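2,4-dihydroxyhept-2-ene-1,7-dioic acid aldolase (Kordia algicida OT-1, PDB 6BDD) is an H-NOX protein that binds heme and probably serves in sensing nitric oxide or oxygen. Local coordinates at residues S128-Y133 and K173-K178. Sequence-based numbering, arbitrary orientation.
Sequences SLTMIY and KFIINK. With HEM (protoporphyrin IX containing Fe), chain B.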
loop_
_atom_site.group_PDB
_atom_site.type_symbol
_atom_site.label_atom_id
_atom_site.label_comp_id
_atom_site.label_asym_id
_atom_site.label_seq_id
_atom_site.Cartn_x
_atom_site.Cartn_y
_atom_site.Cartn_z
ATOM N N SER A 128 10.465 7.713 16.107
ATOM C CA SER A 128 11.143 6.695 15.316
ATOM C C SER A 128 10.423 5.367 15.488
ATOM O O SER A 128 9.811 5.103 16.526
ATOM C CB SER A 128 12.618 6.558 15.711
ATOM O OG SER A 128 12.751 5.978 16.996
ATOM N N LEU A 129 10.509 4.530 14.455
ATOM C CA LEU A 129 9.835 3.239 14.461
ATOM C C LEU A 129 10.558 2.298 13.510
ATOM O O LEU A 129 10.757 2.633 12.339
ATOM C CB LEU A 129 8.365 3.385 14.054
ATOM C CG LEU A 129 7.542 2.098 13.985
ATOM C CD1 LEU A 129 7.375 1.492 15.368
ATOM C CD2 LEU A 129 6.190 2.364 13.345
ATOM N N THR A 130 10.949 1.132 14.015
ATOM C CA THR A 130 11.558 0.082 13.209
ATOM C C THR A 130 10.613 -1.110 13.178
ATOM O O THR A 130 10.277 -1.668 14.230
ATOM C CB THR A 130 12.922 -0.325 13.766
ATOM O OG1 THR A 130 13.805 0.804 13.746
ATOM C CG2 THR A 130 13.524 -1.446 12.930
ATOM N N MET A 131 10.180 -1.492 11.979
ATOM C CA MET A 131 9.231 -2.581 11.805
ATOM C C MET A 131 9.736 -3.547 10.744
ATOM O O MET A 131 10.434 -3.156 9.804
ATOM C CB MET A 131 7.843 -2.064 11.407
ATOM C CG MET A 131 7.094 -1.351 12.517
ATOM S SD MET A 131 5.339 -1.197 12.146
ATOM C CE MET A 131 5.398 -0.368 10.560
ATOM N N ILE A 132 9.369 -4.814 10.904
ATOM C CA ILE A 132 9.679 -5.856 9.934
ATOM C C ILE A 132 8.417 -6.148 9.136
ATOM O O ILE A 132 7.397 -6.566 9.700
ATOM C CB ILE A 132 10.208 -7.128 10.615
ATOM C CG1 ILE A 132 11.438 -6.806 11.466
ATOM C CG2 ILE A 132 10.544 -8.185 9.575
ATOM C CD1 ILE A 132 12.612 -6.278 10.672
ATOM N N TYR A 133 8.481 -5.924 7.828
ATOM C CA TYR A 133 7.380 -6.201 6.917
ATOM C C TYR A 133 7.578 -7.582 6.307
ATOM O O TYR A 133 8.682 -7.916 5.868
ATOM C CB TYR A 133 7.306 -5.133 5.824
ATOM C CG TYR A 133 6.475 -5.501 4.615
ATOM C CD1 TYR A 133 5.115 -5.222 4.574
ATOM C CD2 TYR A 133 7.053 -6.102 3.503
ATOM C CE1 TYR A 133 4.354 -5.545 3.469
ATOM C CE2 TYR A 133 6.297 -6.431 2.394
ATOM C CZ TYR A 133 4.948 -6.150 2.383
ATOM O OH TYR A 133 4.189 -6.472 1.283
ATOM N N LYS A 173 12.905 -4.712 6.280
ATOM C CA LYS A 173 13.004 -3.941 7.512
ATOM C C LYS A 173 12.757 -2.470 7.199
ATOM O O LYS A 173 13.477 -1.872 6.390
ATOM C CB LYS A 173 14.373 -4.130 8.164
ATOM C CG LYS A 173 14.623 -3.207 9.345
ATOM C CD LYS A 173 16.097 -3.153 9.705
ATOM C CE LYS A 173 16.398 -3.995 10.931
ATOM N NZ LYS A 173 17.565 -3.468 11.694
ATOM N N PHE A 174 11.740 -1.894 7.833
ATOM C CA PHE A 174 11.403 -0.485 7.675
ATOM C C PHE A 174 12.014 0.300 8.829
ATOM O O PHE A 174 11.705 0.035 9.996
ATOM C CB PHE A 174 9.887 -0.284 7.646
ATOM C CG PHE A 174 9.260 -0.534 6.303
ATOM C CD1 PHE A 174 9.021 -1.826 5.864
ATOM C CD2 PHE A 174 8.895 0.523 5.489
ATOM C CE1 PHE A 174 8.436 -2.056 4.632
ATOM C CE2 PHE A 174 8.307 0.299 4.257
ATOM C CZ PHE A 174 8.079 -0.992 3.828
ATOM N N ILE A 175 12.877 1.258 8.506
ATOM C CA ILE A 175 13.455 2.167 9.489
ATOM C C ILE A 175 12.824 3.533 9.258
ATOM O O ILE A 175 13.124 4.207 8.265
ATOM C CB ILE A 175 14.984 2.232 9.392
ATOM C CG1 ILE A 175 15.594 0.857 9.675
ATOM C CG2 ILE A 175 15.533 3.264 10.365
ATOM C CD1 ILE A 175 16.444 0.324 8.545
ATOM N N ILE A 176 11.947 3.941 10.172
ATOM C CA ILE A 176 11.158 5.157 10.032
ATOM C C ILE A 176 11.654 6.179 11.045
ATOM O O ILE A 176 11.756 5.877 12.241
ATOM C CB ILE A 176 9.658 4.873 10.221
ATOM C CG1 ILE A 176 9.201 3.780 9.250
ATOM C CG2 ILE A 176 8.848 6.141 10.026
ATOM C CD1 ILE A 176 7.932 3.073 9.676
ATOM N N ASN A 177 11.963 7.382 10.567
ATOM C CA ASN A 177 12.422 8.481 11.414
ATOM C C ASN A 177 11.639 9.731 11.038
ATOM O O ASN A 177 11.822 10.277 9.945
ATOM C CB ASN A 177 13.925 8.713 11.255
ATOM C CG ASN A 177 14.755 7.584 11.833
ATOM O OD1 ASN A 177 15.483 6.903 11.113
ATOM N ND2 ASN A 177 14.649 7.383 13.141
ATOM N N LYS A 178 10.768 10.182 11.938
ATOM C CA LYS A 178 9.972 11.371 11.675
ATOM C C LYS A 178 10.847 12.618 11.693
ATOM O O LYS A 178 11.745 12.755 12.528
ATOM C CB LYS A 178 8.852 11.504 12.707
ATOM C CG LYS A 178 7.761 12.488 12.310
ATOM C CD LYS A 178 6.712 12.636 13.401
ATOM C CE LYS A 178 7.127 13.671 14.432
ATOM N NZ LYS A 178 6.085 13.858 15.480
HETATM C CHA HEM B . -3.378 -4.276 2.125
HETATM C CHB HEM B . -6.841 -1.858 4.483
HETATM C CHC HEM B . -3.512 0.887 6.641
HETATM C CHD HEM B . -0.091 -1.912 4.738
HETATM C C1A HEM B . -4.600 -3.792 2.519
HETATM C C2A HEM B . -5.873 -4.135 1.919
HETATM C C3A HEM B . -6.824 -3.470 2.568
HETATM C C4A HEM B . -6.188 -2.682 3.603
HETATM C CMA HEM B . -8.337 -3.530 2.271
HETATM C CAA HEM B . -6.091 -5.103 0.737
HETATM C CBA HEM B . -6.242 -6.524 1.268
HETATM C CGA HEM B . -6.605 -7.450 0.137
HETATM O O1A HEM B . -6.849 -8.655 0.402
HETATM O O2A HEM B . -6.653 -6.982 -1.030
HETATM C C1B HEM B . -6.234 -0.876 5.224
HETATM C C2B HEM B . -6.927 0.175 5.943
HETATM C C3B HEM B . -6.001 0.941 6.537
HETATM C C4B HEM B . -4.708 0.379 6.209
HETATM C CMB HEM B . -8.467 0.327 5.963
HETATM C CAB HEM B . -6.157 2.195 7.439
HETATM C CBB HEM B . -7.320 2.656 7.913
HETATM C C1C HEM B . -2.295 0.399 6.251
HETATM C C2C HEM B . -1.019 1.037 6.500
HETATM C C3C HEM B . -0.071 0.254 5.962
HETATM C C4C HEM B . -0.732 -0.889 5.379
HETATM C CMC HEM B . -0.868 2.383 7.248
HETATM C CAC HEM B . 1.466 0.411 5.919
HETATM C CBC HEM B . 2.128 1.370 6.563
HETATM C C1D HEM B . -0.681 -2.684 3.778
HETATM C C2D HEM B . 0.018 -3.336 2.694
HETATM C C3D HEM B . -0.880 -3.995 1.969
HETATM C C4D HEM B . -2.183 -3.772 2.572
HETATM C CMD HEM B . 1.539 -3.277 2.436
HETATM C CAD HEM B . -0.559 -4.830 0.707
HETATM C CBD HEM B . -0.775 -6.316 0.976
HETATM C CGD HEM B . 0.546 -6.992 1.244
HETATM O O1D HEM B . 1.581 -6.285 1.338
HETATM O O2D HEM B . 0.564 -8.244 1.370
HETATM N NA HEM B . -4.820 -2.895 3.555
HETATM N NB HEM B . -4.869 -0.735 5.402
HETATM N NC HEM B . -2.096 -0.784 5.561
HETATM N ND HEM B . -2.036 -2.958 3.686
HETATM FE FE HEM B . -3.458 -1.968 4.694
#
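Phe174 N donates to Met131 O at 2.7 Å and nearly straight, with an N-H...O angle of 165°; Lys173 CA adds a longer C-H...O contact to the same oxygen. Met131 N returns a bond to Phe174 O, which lies 3.2 Å from Thr130 CA. This antiparallel ladder joins the two inner strands of the four-stranded sheet in the H-NOX heme domain, flanked by strands 118-124 and 158-164. Two residues along, Leu129 and Ile176 form the second hydrogen-bonded pair, Ile176 N reaching Leu129 O at 2.8 Å. Leu129, Met131, Phe174 and Ile176 turn to the face packed against helices 92-96 and 140-153. There the side chains of Leu129 and Ile176 run alongside each other in the same direction, Leu129 CD2 4.1 Å from Ile176 CD1. The other face, partly exposed apart from the buried Ile132, carries Ser128, Thr130, Ile132, Lys173, Ile175 and Asn177; Ile132 CD1 rests 3.7 Å from Lys173 CB. At the heme end Phe174 CE1 packs 3.5 Å from Tyr133 CB. With Tyr133 CG anti to the backbone N (chi1 164°), the phenol leads away from strand 173-178 toward the heme, which Ser135 OG and Arg137 NE also hydrogen-bond. Heme propionate oxygen O1D lies in the plane of the tyrosine ring, at its edge, and accepts a hydrogen bond from Tyr133 OH, O1D to OH 2.6 Å.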